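Local structure of serine--tRNA ligase (Pyrococcus horikoshii, 2DQ0) at residues S183-L188 with R298-H303; K160-L165 with K294-V299; R384-F389 with P397-T402. The protein catalyses the ATP-dependent attachment of serine to tRNA(Ser), and probably also to tRNA(Sec), as a homodimeric class II aminoacyl-tRNA synthetase. One frame throughout, in Å; residues are numbered along the deposited sequence.

Interaction 1. Residues S183-L188 with R298-H303; sequences SRFYYL and RVHQFH. With SSA (5'-O-(N-(L-seryl)-sulfamoyl)adenosine), chain G; SO4 (sulfate ion), chain C; SO4 (sulfate ion), chain D.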
loop_
_atom_site.group_PDB
_atom_site.type_symbol
_atom_site.label_atom_id
_atom_site.label_comp_id
_atom_site.label_asym_id
_atom_site.label_seq_id
_atom_site.Cartn_x
_atom_site.Cartn_y
_atom_site.Cartn_z
ATOM N N SER A 183 -9.770 8.727 10.545
ATOM C CA SER A 183 -9.281 10.062 10.250
ATOM C C SER A 183 -7.965 10.104 9.482
ATOM O O SER A 183 -7.148 9.188 9.563
ATOM C CB SER A 183 -9.145 10.840 11.550
ATOM O OG SER A 183 -8.369 10.080 12.448
ATOM N N ARG A 184 -7.774 11.194 8.742
ATOM C CA ARG A 184 -6.575 11.403 7.939
ATOM C C ARG A 184 -6.353 10.419 6.768
ATOM O O ARG A 184 -5.229 10.176 6.344
ATOM C CB ARG A 184 -5.354 11.510 8.856
ATOM C CG ARG A 184 -5.498 12.711 9.814
ATOM C CD ARG A 184 -4.206 13.192 10.506
ATOM N NE ARG A 184 -3.703 12.189 11.421
ATOM C CZ ARG A 184 -2.548 12.274 12.066
ATOM N NH1 ARG A 184 -2.179 11.285 12.882
ATOM N NH2 ARG A 184 -1.768 13.343 11.892
ATOM N N PHE A 185 -7.461 9.859 6.282
ATOM C CA PHE A 185 -7.515 9.020 5.086
ATOM C C PHE A 185 -8.476 9.821 4.190
ATOM O O PHE A 185 -9.165 10.705 4.668
ATOM C CB PHE A 185 -8.131 7.656 5.361
ATOM C CG PHE A 185 -7.153 6.644 5.847
ATOM C CD1 PHE A 185 -7.075 6.321 7.192
ATOM C CD2 PHE A 185 -6.299 6.013 4.953
ATOM C CE1 PHE A 185 -6.166 5.383 7.636
ATOM C CE2 PHE A 185 -5.386 5.071 5.393
ATOM C CZ PHE A 185 -5.317 4.752 6.741
ATOM N N TYR A 186 -8.553 9.519 2.910
ATOM C CA TYR A 186 -9.445 10.269 2.046
ATOM C C TYR A 186 -9.741 9.548 0.729
ATOM O O TYR A 186 -9.053 8.590 0.379
ATOM C CB TYR A 186 -8.773 11.577 1.685
ATOM C CG TYR A 186 -7.397 11.321 1.145
ATOM C CD1 TYR A 186 -6.300 11.289 2.003
ATOM C CD2 TYR A 186 -7.195 10.988 -0.201
ATOM C CE1 TYR A 186 -5.044 10.932 1.549
ATOM C CE2 TYR A 186 -5.919 10.625 -0.676
ATOM C CZ TYR A 186 -4.850 10.604 0.214
ATOM O OH TYR A 186 -3.575 10.292 -0.199
ATOM N N TYR A 187 -10.784 10.005 0.027
ATOM C CA TYR A 187 -11.084 9.513 -1.314
ATOM C C TYR A 187 -10.732 10.786 -2.089
ATOM O O TYR A 187 -11.129 11.888 -1.694
ATOM C CB TYR A 187 -12.577 9.212 -1.585
ATOM C CG TYR A 187 -13.126 7.939 -0.998
ATOM C CD1 TYR A 187 -13.555 7.893 0.334
ATOM C CD2 TYR A 187 -13.214 6.771 -1.766
ATOM C CE1 TYR A 187 -14.048 6.736 0.883
ATOM C CE2 TYR A 187 -13.715 5.594 -1.220
ATOM C CZ TYR A 187 -14.129 5.587 0.107
ATOM O OH TYR A 187 -14.639 4.449 0.673
ATOM N N LEU A 188 -9.960 10.644 -3.156
ATOM C CA LEU A 188 -9.611 11.776 -3.999
ATOM C C LEU A 188 -10.479 11.559 -5.270
ATOM O O LEU A 188 -10.646 10.417 -5.744
ATOM C CB LEU A 188 -8.127 11.725 -4.302
ATOM C CG LEU A 188 -7.234 12.910 -3.970
ATOM C CD1 LEU A 188 -7.465 13.448 -2.549
ATOM C CD2 LEU A 188 -5.809 12.431 -4.151
ATOM N N ARG A 298 -1.276 16.247 5.738
ATOM C CA ARG A 298 -0.632 15.275 6.600
ATOM C C ARG A 298 -1.612 14.120 6.807
ATOM O O ARG A 298 -2.488 14.154 7.676
ATOM C CB ARG A 298 -0.243 15.930 7.939
ATOM C CG ARG A 298 0.285 14.946 8.962
ATOM C CD ARG A 298 0.569 15.614 10.285
ATOM N NE ARG A 298 1.844 16.306 10.266
ATOM C CZ ARG A 298 1.982 17.626 10.324
ATOM N NH1 ARG A 298 0.912 18.409 10.406
ATOM N NH2 ARG A 298 3.197 18.159 10.312
ATOM N N VAL A 299 -1.441 13.089 5.996
ATOM C CA VAL A 299 -2.323 11.957 6.039
ATOM C C VAL A 299 -1.580 10.640 6.190
ATOM O O VAL A 299 -0.347 10.585 6.225
ATOM C CB VAL A 299 -3.131 11.925 4.763
ATOM C CG1 VAL A 299 -4.128 13.070 4.760
ATOM C CG2 VAL A 299 -2.173 12.080 3.557
ATOM N N HIS A 300 -2.349 9.572 6.266
ATOM C CA HIS A 300 -1.773 8.256 6.411
ATOM C C HIS A 300 -1.199 7.650 5.118
ATOM O O HIS A 300 -0.287 6.798 5.187
ATOM C CB HIS A 300 -2.811 7.327 7.035
ATOM C CG HIS A 300 -3.084 7.648 8.460
ATOM N ND1 HIS A 300 -2.075 7.723 9.399
ATOM C CD2 HIS A 300 -4.236 7.947 9.107
ATOM C CE1 HIS A 300 -2.599 8.053 10.565
ATOM N NE2 HIS A 300 -3.905 8.193 10.413
ATOM N N GLN A 301 -1.741 8.053 3.963
ATOM C CA GLN A 301 -1.236 7.557 2.685
ATOM C C GLN A 301 -1.127 8.675 1.662
ATOM O O GLN A 301 -1.999 9.545 1.572
ATOM C CB GLN A 301 -2.118 6.423 2.111
ATOM C CG GLN A 301 -3.336 6.884 1.372
ATOM C CD GLN A 301 -4.191 5.757 0.765
ATOM O OE1 GLN A 301 -4.558 4.795 1.448
ATOM N NE2 GLN A 301 -4.550 5.909 -0.515
ATOM N N PHE A 302 -0.028 8.647 0.919
ATOM C CA PHE A 302 0.237 9.601 -0.149
ATOM C C PHE A 302 1.209 9.004 -1.155
ATOM O O PHE A 302 1.937 8.032 -0.871
ATOM C CB PHE A 302 0.811 10.915 0.380
ATOM C CG PHE A 302 2.123 10.771 1.098
ATOM C CD1 PHE A 302 2.163 10.406 2.441
ATOM C CD2 PHE A 302 3.320 11.045 0.444
ATOM C CE1 PHE A 302 3.380 10.324 3.121
ATOM C CE2 PHE A 302 4.545 10.969 1.118
ATOM C CZ PHE A 302 4.574 10.609 2.457
ATOM N N HIS A 303 1.216 9.598 -2.336
ATOM C CA HIS A 303 2.079 9.159 -3.417
ATOM C C HIS A 303 3.317 10.043 -3.479
ATOM O O HIS A 303 3.227 11.262 -3.282
ATOM C CB HIS A 303 1.300 9.233 -4.719
ATOM C CG HIS A 303 0.154 8.280 -4.775
ATOM N ND1 HIS A 303 -0.938 8.474 -5.593
ATOM C CD2 HIS A 303 -0.052 7.098 -4.142
ATOM C CE1 HIS A 303 -1.769 7.454 -5.459
ATOM N NE2 HIS A 303 -1.256 6.605 -4.585
HETATM N N10 SSA G . 12.747 9.793 1.779
HETATM C CA SSA G . 12.724 11.194 2.238
HETATM C CB SSA G . 12.855 12.146 1.081
HETATM O OG SSA G . 11.671 12.193 0.277
HETATM C C9 SSA G . 11.450 11.564 2.989
HETATM O O9 SSA G . 10.505 10.784 3.055
HETATM N N8 SSA G . 11.429 12.764 3.583
HETATM S S1 SSA G . 10.110 13.262 4.354
HETATM O O1S SSA G . 9.916 12.316 5.443
HETATM O O2S SSA G . 10.323 14.676 4.640
HETATM O "O5'" SSA G . 8.965 13.080 3.298
HETATM C "C5'" SSA G . 9.063 13.739 2.051
HETATM C "C4'" SSA G . 7.854 14.574 1.766
HETATM O "O4'" SSA G . 6.671 13.753 1.699
HETATM C "C3'" SSA G . 7.482 15.660 2.755
HETATM O "O3'" SSA G . 8.323 16.781 2.573
HETATM C "C2'" SSA G . 6.072 15.957 2.278
HETATM O "O2'" SSA G . 6.006 16.662 1.062
HETATM C "C1'" SSA G . 5.543 14.530 2.077
HETATM N N9 SSA G . 4.997 13.918 3.284
HETATM C C8 SSA G . 5.659 13.380 4.376
HETATM N N7 SSA G . 4.858 12.911 5.297
HETATM C C5 SSA G . 3.586 13.156 4.788
HETATM C C6 SSA G . 2.283 12.907 5.297
HETATM N N6 SSA G . 2.060 12.331 6.474
HETATM N N1 SSA G . 1.211 13.265 4.526
HETATM C C2 SSA G . 1.444 13.841 3.325
HETATM N N3 SSA G . 2.630 14.131 2.744
HETATM C C4 SSA G . 3.662 13.771 3.542
HETATM S S SO4 C . -5.301 9.393 13.532
HETATM O O1 SO4 C . -5.939 8.063 13.517
HETATM O O2 SO4 C . -5.359 9.962 12.179
HETATM O O3 SO4 C . -6.019 10.284 14.466
HETATM O O4 SO4 C . -3.895 9.258 13.965
HETATM S S SO4 D . -0.273 21.537 11.031
HETATM O O1 SO4 D . -0.802 20.323 10.376
HETATM O O2 SO4 D . -0.828 22.719 10.344
HETATM O O3 SO4 D . -0.649 21.579 12.460
HETATM O O4 SO4 D . 1.197 21.524 10.932
#
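One face of the Phe185 ring carries the CB of His300, which stands 3.6 Å above the plane and toward the rim; the two rings themselves meet obliquely, with their planes 41° apart. At the edge of the Phe185 ring lies Gln301 OE1, whose hydrogen bond goes to the backbone N of Tyr219 of the second subunit. The Tyr186 ring turns its edge to Val299, CE1 touching CG2 at 3.7 Å. That edge contact follows from CG of Tyr186 standing between the backbone N and the carbonyl carbon (chi1 52°), which swings the phenol across the opposite segment. The Tyr186 hydroxyl ends close to the carbonyl O of Gln301, at a modelled distance too short to be taken at face value. The backbones are joined by a bond from His300 N to Arg184 O, 2.9 Å long.

A sulfate, probably from the crystallisation liquor, shows how the polar ends converge: NE of Arg184 and NE2 of His300 both donate to its O2, each at 2.9 Å, while NH1 of Arg184 binds O4. Second partners help fix both groups, since Arg184 NH1 also bonds to Glu285 O and His300 ND1 to Arg283 O.

The segment 298-303 also frames the adenine of the seryl-adenylate analogue. Val299 N donates to N1 at 3.0 Å and Val299 O receives N6, so the backbone reads the base edge, while Phe302 covers its face, with C4 of the base 3.4 Å above the phenyl plane. This is the adenine-binding part of class II motif 2, whose two antiparallel strands are 273-282 and 301-311. Around it, helix 410-420 touches Arg298 and Phe302, helix 175-180 packs on Tyr187, and Leu188 extends a beta ladder into the second subunit.

Interaction 2. Residues K160-L165 with K294-V299; sequences KLHVDL and KGIFRV. With SSA (5'-O-(N-(L-seryl)-sulfamoyl)adenosine), chain G; SO4 (sulfate ion), chain D.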
loop_
_atom_site.group_PDB
_atom_site.type_symbol
_atom_site.label_atom_id
_atom_site.label_comp_id
_atom_site.label_asym_id
_atom_site.label_seq_id
_atom_site.Cartn_x
_atom_site.Cartn_y
_atom_site.Cartn_z
ATOM N N LYS A 160 -8.176 31.061 -0.206
ATOM C CA LYS A 160 -8.699 29.913 0.528
ATOM C C LYS A 160 -7.688 28.803 0.860
ATOM O O LYS A 160 -6.614 28.690 0.252
ATOM C CB LYS A 160 -9.884 29.310 -0.244
ATOM C CG LYS A 160 -10.991 30.313 -0.574
ATOM C CD LYS A 160 -12.279 29.641 -1.085
ATOM C CE LYS A 160 -13.379 30.657 -1.444
ATOM N NZ LYS A 160 -13.168 31.406 -2.756
ATOM N N LEU A 161 -8.048 27.994 1.847
ATOM C CA LEU A 161 -7.225 26.866 2.268
ATOM C C LEU A 161 -7.451 25.739 1.277
ATOM O O LEU A 161 -8.551 25.607 0.705
ATOM C CB LEU A 161 -7.643 26.412 3.645
ATOM C CG LEU A 161 -7.093 27.354 4.701
ATOM C CD1 LEU A 161 -7.724 26.962 6.042
ATOM C CD2 LEU A 161 -5.547 27.287 4.724
ATOM N N HIS A 162 -6.429 24.909 1.083
ATOM C CA HIS A 162 -6.560 23.833 0.106
ATOM C C HIS A 162 -7.762 22.915 0.360
ATOM O O HIS A 162 -8.433 22.472 -0.590
ATOM C CB HIS A 162 -5.260 23.017 0.017
ATOM C CG HIS A 162 -5.221 21.834 0.926
ATOM N ND1 HIS A 162 -4.824 21.918 2.241
ATOM C CD2 HIS A 162 -5.511 20.532 0.702
ATOM C CE1 HIS A 162 -4.865 20.718 2.786
ATOM N NE2 HIS A 162 -5.278 19.860 1.874
ATOM N N VAL A 163 -8.049 22.656 1.637
ATOM C CA VAL A 163 -9.162 21.799 1.997
ATOM C C VAL A 163 -10.446 22.383 1.419
ATOM O O VAL A 163 -11.229 21.692 0.778
ATOM C CB VAL A 163 -9.316 21.693 3.515
ATOM C CG1 VAL A 163 -10.180 20.498 3.852
ATOM C CG2 VAL A 163 -7.942 21.596 4.181
ATOM N N ASP A 164 -10.660 23.672 1.626
ATOM C CA ASP A 164 -11.866 24.279 1.104
ATOM C C ASP A 164 -11.916 24.244 -0.410
ATOM O O ASP A 164 -12.983 24.054 -0.993
ATOM C CB ASP A 164 -12.007 25.697 1.657
ATOM C CG ASP A 164 -12.262 25.687 3.162
ATOM O OD1 ASP A 164 -13.287 25.078 3.573
ATOM O OD2 ASP A 164 -11.445 26.254 3.933
ATOM N N LEU A 165 -10.762 24.402 -1.053
ATOM C CA LEU A 165 -10.706 24.361 -2.500
ATOM C C LEU A 165 -11.068 22.946 -3.003
ATOM O O LEU A 165 -11.771 22.793 -4.001
ATOM C CB LEU A 165 -9.313 24.800 -2.978
ATOM C CG LEU A 165 -9.101 26.331 -2.948
ATOM C CD1 LEU A 165 -7.620 26.668 -3.043
ATOM C CD2 LEU A 165 -9.876 27.009 -4.106
ATOM N N LYS A 294 -6.628 20.167 7.838
ATOM C CA LYS A 294 -7.529 18.997 7.771
ATOM C C LYS A 294 -7.799 18.224 6.477
ATOM O O LYS A 294 -8.700 17.372 6.437
ATOM C CB LYS A 294 -8.886 19.368 8.392
ATOM C CG LYS A 294 -8.999 20.816 8.851
ATOM C CD LYS A 294 -8.873 21.805 7.694
ATOM C CE LYS A 294 -8.595 23.217 8.212
ATOM N NZ LYS A 294 -8.389 24.200 7.119
ATOM N N GLY A 295 -7.022 18.486 5.437
ATOM C CA GLY A 295 -7.236 17.779 4.188
ATOM C C GLY A 295 -6.213 16.714 3.819
ATOM O O GLY A 295 -6.209 15.626 4.379
ATOM N N ILE A 296 -5.341 17.023 2.867
ATOM C CA ILE A 296 -4.345 16.060 2.422
ATOM C C ILE A 296 -2.912 16.509 2.642
ATOM O O ILE A 296 -1.987 16.082 1.941
ATOM C CB ILE A 296 -4.530 15.729 0.936
ATOM C CG1 ILE A 296 -4.334 16.985 0.080
ATOM C CG2 ILE A 296 -5.885 15.120 0.716
ATOM C CD1 ILE A 296 -4.534 16.750 -1.444
ATOM N N PHE A 297 -2.730 17.377 3.623
ATOM C CA PHE A 297 -1.404 17.869 3.937
ATOM C C PHE A 297 -0.613 16.850 4.760
ATOM O O PHE A 297 0.574 16.638 4.536
ATOM C CB PHE A 297 -1.508 19.159 4.735
ATOM C CG PHE A 297 -0.192 19.781 5.012
ATOM C CD1 PHE A 297 0.500 20.455 3.995
ATOM C CD2 PHE A 297 0.410 19.643 6.267
ATOM C CE1 PHE A 297 1.782 20.980 4.219
ATOM C CE2 PHE A 297 1.701 20.169 6.505
ATOM C CZ PHE A 297 2.384 20.839 5.467
ATOM N N ARG A 298 -1.276 16.247 5.738
ATOM C CA ARG A 298 -0.632 15.275 6.600
ATOM C C ARG A 298 -1.612 14.120 6.807
ATOM O O ARG A 298 -2.488 14.154 7.676
ATOM C CB ARG A 298 -0.243 15.930 7.939
ATOM C CG ARG A 298 0.285 14.946 8.962
ATOM C CD ARG A 298 0.569 15.614 10.285
ATOM N NE ARG A 298 1.844 16.306 10.266
ATOM C CZ ARG A 298 1.982 17.626 10.324
ATOM N NH1 ARG A 298 0.912 18.409 10.406
ATOM N NH2 ARG A 298 3.197 18.159 10.312
ATOM N N VAL A 299 -1.441 13.089 5.996
ATOM C CA VAL A 299 -2.323 11.957 6.039
ATOM C C VAL A 299 -1.580 10.640 6.190
ATOM O O VAL A 299 -0.347 10.585 6.225
ATOM C CB VAL A 299 -3.131 11.925 4.763
ATOM C CG1 VAL A 299 -4.128 13.070 4.760
ATOM C CG2 VAL A 299 -2.173 12.080 3.557
HETATM N N10 SSA G . 12.747 9.793 1.779
HETATM C CA SSA G . 12.724 11.194 2.238
HETATM C CB SSA G . 12.855 12.146 1.081
HETATM O OG SSA G . 11.671 12.193 0.277
HETATM C C9 SSA G . 11.450 11.564 2.989
HETATM O O9 SSA G . 10.505 10.784 3.055
HETATM N N8 SSA G . 11.429 12.764 3.583
HETATM S S1 SSA G . 10.110 13.262 4.354
HETATM O O1S SSA G . 9.916 12.316 5.443
HETATM O O2S SSA G . 10.323 14.676 4.640
HETATM O "O5'" SSA G . 8.965 13.080 3.298
HETATM C "C5'" SSA G . 9.063 13.739 2.051
HETATM C "C4'" SSA G . 7.854 14.574 1.766
HETATM O "O4'" SSA G . 6.671 13.753 1.699
HETATM C "C3'" SSA G . 7.482 15.660 2.755
HETATM O "O3'" SSA G . 8.323 16.781 2.573
HETATM C "C2'" SSA G . 6.072 15.957 2.278
HETATM O "O2'" SSA G . 6.006 16.662 1.062
HETATM C "C1'" SSA G . 5.543 14.530 2.077
HETATM N N9 SSA G . 4.997 13.918 3.284
HETATM C C8 SSA G . 5.659 13.380 4.376
HETATM N N7 SSA G . 4.858 12.911 5.297
HETATM C C5 SSA G . 3.586 13.156 4.788
HETATM C C6 SSA G . 2.283 12.907 5.297
HETATM N N6 SSA G . 2.060 12.331 6.474
HETATM N N1 SSA G . 1.211 13.265 4.526
HETATM C C2 SSA G . 1.444 13.841 3.325
HETATM N N3 SSA G . 2.630 14.131 2.744
HETATM C C4 SSA G . 3.662 13.771 3.542
HETATM S S SO4 D . -0.273 21.537 11.031
HETATM O O1 SO4 D . -0.802 20.323 10.376
HETATM O O2 SO4 D . -0.828 22.719 10.344
HETATM O O3 SO4 D . -0.649 21.579 12.460
HETATM O O4 SO4 D . 1.197 21.524 10.932
#
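The returning arm of the class II motif 2 loop, which leads into strand 301-311, meets the start of helix 162-168 where His162 receives the backbone of Ile296. The Ile296 N-H points at NE2 of His162 over 3.0 Å, nearly straight at 171° and only 2° out of the imidazole plane. Accepting here implies that NE2 carries no proton in this bond, so the neutral ring would probably hold its proton on ND1. CG1 of Ile296 also leans on the same nitrogen, 3.5 Å from NE2, and both His162 and Ile296 touch Val415 of helix 410-420.

Beside this bond the loop passes close to the helix: the CA atoms of Val163 and Gly295 are 5.0 Å apart. With CG2 beside its own backbone N and anti to the carbonyl carbon, Val163 turns that methyl to Gly295 N, and the same methyl covers one face of the His162 ring. Leu161 holds the N-cap position, and His162 N is bonded to Glu419 OE2, which ties the helix start to helix 410-420 as well. Further along the loop, Phe297 makes a cation-pi contact with Arg412 and its O accepts from Arg412 NE, close to the adenine pocket. At the exposed margin the poorly ordered Lys294 crosses Val163 at about a right angle, its CD 3.6 Å from Val163 CG2.

Interaction 3. Residues R384-F389 with P397-T402; sequences RLNIRF and PRYVHT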
loop_
_atom_site.group_PDB
_atom_site.type_symbol
_atom_site.label_atom_id
_atom_site.label_comp_id
_atom_site.label_asym_id
_atom_site.label_seq_id
_atom_site.Cartn_x
_atom_site.Cartn_y
_atom_site.Cartn_z
ATOM N N ARG A 384 24.696 -0.008 7.994
ATOM C CA ARG A 384 23.657 -0.875 8.556
ATOM C C ARG A 384 23.266 -1.961 7.586
ATOM O O ARG A 384 23.141 -3.118 7.951
ATOM C CB ARG A 384 22.398 -0.073 8.915
ATOM C CG ARG A 384 22.551 0.852 10.107
ATOM C CD ARG A 384 21.633 2.076 9.999
ATOM N NE ARG A 384 20.413 1.941 10.790
ATOM C CZ ARG A 384 20.344 2.133 12.102
ATOM N NH1 ARG A 384 19.181 1.975 12.728
ATOM N NH2 ARG A 384 21.425 2.497 12.784
ATOM N N LEU A 385 23.067 -1.581 6.336
ATOM C CA LEU A 385 22.661 -2.530 5.315
ATOM C C LEU A 385 23.830 -3.255 4.654
ATOM O O LEU A 385 23.631 -4.073 3.757
ATOM C CB LEU A 385 21.833 -1.800 4.264
ATOM C CG LEU A 385 20.592 -1.164 4.883
ATOM C CD1 LEU A 385 19.875 -0.269 3.865
ATOM C CD2 LEU A 385 19.694 -2.285 5.401
ATOM N N ASN A 386 25.042 -2.963 5.120
ATOM C CA ASN A 386 26.266 -3.551 4.577
ATOM C C ASN A 386 26.390 -3.301 3.082
ATOM O O ASN A 386 26.463 -4.230 2.289
ATOM C CB ASN A 386 26.316 -5.055 4.854
ATOM C CG ASN A 386 27.594 -5.709 4.331
ATOM O OD1 ASN A 386 27.759 -6.924 4.433
ATOM N ND2 ASN A 386 28.502 -4.904 3.765
ATOM N N ILE A 387 26.406 -2.035 2.699
ATOM C CA ILE A 387 26.519 -1.686 1.302
ATOM C C ILE A 387 27.874 -1.048 1.073
ATOM O O ILE A 387 28.096 0.127 1.384
ATOM C CB ILE A 387 25.412 -0.722 0.889
ATOM C CG1 ILE A 387 24.058 -1.397 1.091
ATOM C CG2 ILE A 387 25.584 -0.317 -0.557
ATOM C CD1 ILE A 387 22.911 -0.517 0.724
ATOM N N ARG A 388 28.783 -1.849 0.533
ATOM C CA ARG A 388 30.130 -1.399 0.253
ATOM C C ARG A 388 30.400 -1.456 -1.234
ATOM O O ARG A 388 29.549 -1.882 -2.026
ATOM C CB ARG A 388 31.130 -2.284 0.992
ATOM C CG ARG A 388 30.954 -2.262 2.493
ATOM C CD ARG A 388 31.905 -3.196 3.163
ATOM N NE ARG A 388 31.642 -4.581 2.799
ATOM C CZ ARG A 388 32.384 -5.608 3.204
ATOM N NH1 ARG A 388 32.067 -6.840 2.832
ATOM N NH2 ARG A 388 33.451 -5.401 3.972
ATOM N N PHE A 389 31.596 -1.017 -1.606
ATOM C CA PHE A 389 32.018 -1.031 -2.994
ATOM C C PHE A 389 33.535 -1.151 -3.025
ATOM O O PHE A 389 34.209 -0.817 -2.050
ATOM C CB PHE A 389 31.598 0.259 -3.691
ATOM C CG PHE A 389 32.421 1.448 -3.300
ATOM C CD1 PHE A 389 32.437 1.891 -1.984
ATOM C CD2 PHE A 389 33.203 2.103 -4.245
ATOM C CE1 PHE A 389 33.222 2.972 -1.603
ATOM C CE2 PHE A 389 33.996 3.189 -3.883
ATOM C CZ PHE A 389 34.007 3.629 -2.553
ATOM N N PRO A 397 36.971 -3.361 0.567
ATOM C CA PRO A 397 35.723 -2.693 0.201
ATOM C C PRO A 397 35.372 -1.615 1.230
ATOM O O PRO A 397 35.529 -1.807 2.439
ATOM C CB PRO A 397 34.714 -3.843 0.158
ATOM C CG PRO A 397 35.268 -4.824 1.144
ATOM C CD PRO A 397 36.742 -4.791 0.845
ATOM N N ARG A 398 34.928 -0.467 0.730
ATOM C CA ARG A 398 34.551 0.650 1.585
ATOM C C ARG A 398 33.052 0.946 1.456
ATOM O O ARG A 398 32.440 0.684 0.411
ATOM C CB ARG A 398 35.345 1.900 1.204
ATOM C CG ARG A 398 36.845 1.764 1.315
ATOM C CD ARG A 398 37.507 3.092 0.962
ATOM N NE ARG A 398 37.288 3.476 -0.431
ATOM C CZ ARG A 398 36.958 4.704 -0.836
ATOM N NH1 ARG A 398 36.786 4.947 -2.131
ATOM N NH2 ARG A 398 36.781 5.694 0.044
ATOM N N TYR A 399 32.472 1.492 2.523
ATOM C CA TYR A 399 31.054 1.835 2.535
ATOM C C TYR A 399 30.748 2.956 1.557
ATOM O O TYR A 399 31.539 3.867 1.341
ATOM C CB TYR A 399 30.610 2.217 3.952
ATOM C CG TYR A 399 30.564 1.023 4.876
ATOM C CD1 TYR A 399 29.584 0.042 4.721
ATOM C CD2 TYR A 399 31.518 0.850 5.879
ATOM C CE1 TYR A 399 29.553 -1.077 5.547
ATOM C CE2 TYR A 399 31.496 -0.269 6.709
ATOM C CZ TYR A 399 30.506 -1.221 6.539
ATOM O OH TYR A 399 30.418 -2.284 7.403
ATOM N N VAL A 400 29.592 2.859 0.932
ATOM C CA VAL A 400 29.162 3.851 -0.036
ATOM C C VAL A 400 28.441 4.956 0.729
ATOM O O VAL A 400 28.254 4.889 1.957
ATOM C CB VAL A 400 28.165 3.207 -1.024
ATOM C CG1 VAL A 400 28.725 1.855 -1.550
ATOM C CG2 VAL A 400 26.832 2.949 -0.307
ATOM N N HIS A 401 28.066 6.003 0.023
ATOM C CA HIS A 401 27.301 7.053 0.677
ATOM C C HIS A 401 25.927 6.995 0.040
ATOM O O HIS A 401 25.803 6.704 -1.148
ATOM C CB HIS A 401 27.930 8.433 0.479
ATOM C CG HIS A 401 28.939 8.785 1.526
ATOM N ND1 HIS A 401 29.412 10.069 1.704
ATOM C CD2 HIS A 401 29.544 8.023 2.473
ATOM C CE1 HIS A 401 30.260 10.082 2.719
ATOM N NE2 HIS A 401 30.357 8.855 3.205
ATOM N N THR A 402 24.889 7.219 0.827
ATOM C CA THR A 402 23.547 7.196 0.273
ATOM C C THR A 402 22.902 8.546 0.454
ATOM O O THR A 402 23.162 9.252 1.426
ATOM C CB THR A 402 22.645 6.125 0.945
ATOM O OG1 THR A 402 22.477 6.426 2.337
ATOM C CG2 THR A 402 23.258 4.759 0.800
#
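Asn386, just past the helix 382-385, opens a beta hairpin whose strands, 387-390 and 398-406, belong to the mixed, mostly antiparallel sheet of the class II catalytic fold; its CA lies 4.2 Å from CE1 of Tyr399, at the edge of that ring. A positive phi here lets the chain leave the helix and enter the strand, and Asn386 OD1 is held by Asn263 ND2.

Ile387 begins the pairing. Its carbonyl O accepts from Val400 N at 3.1 Å. Its CG2 meets CG2 of Val400 at 3.5 Å, and both side chains rest on Tyr310 of strand 301-311.

Arg388 forms the non-hydrogen-bonded pair with Tyr399, and its own backbone bonds instead to Glu264 and Leu266 of strand 264-267, so 387-390 is an inner strand. The Arg388 side chain lies over one face of the Tyr399 ring, where CD makes a CH-pi contact 4.2 Å from the centroid. A bend at chi3 (-64°) then carries the guanidinium to Pro397, whose CG sits over one of its faces, 3.4 Å from the plane.

Phe389 completes the ladder as a hydrogen-bonded pair with Arg398: Arg398 N donates to Phe389 O at 2.9 Å, and Phe389 N donates back to Arg398 O, an atom placed with less certainty. The side chains of this pair share one side of the sheet. The phenyl group packs on CG1 of Val400 and on Leu266, and its outer rim slips beneath the Arg398 guanidinium, the two planes 55° apart. Arg398 NH2 is salt-bridged to Glu314 OE1, which steadies the guanidinium as Phe389 CE1 lies 4.0 Å from its plane.

Interactions 1 and 2 form one neighbourhood: their centres are 11 Å apart, they share Arg298 and Val299, and CG2 of Ile296 packs on both Tyr186 and Leu188. Successive parts of the motif 2 loop and its second strand thus meet two separate earlier pieces of the chain, 160-165 and 183-188, beside the adenine pocket. Interaction 3 comes later in the chain, on the opposite side of its centre, about 35 Å from interaction 1 and 40 Å from interaction 2 between centres. The sheet still connects the ends, because strand 301-311, entered at interaction 1, runs next to strand 398-406 of interaction 3, spanning the catalytic core.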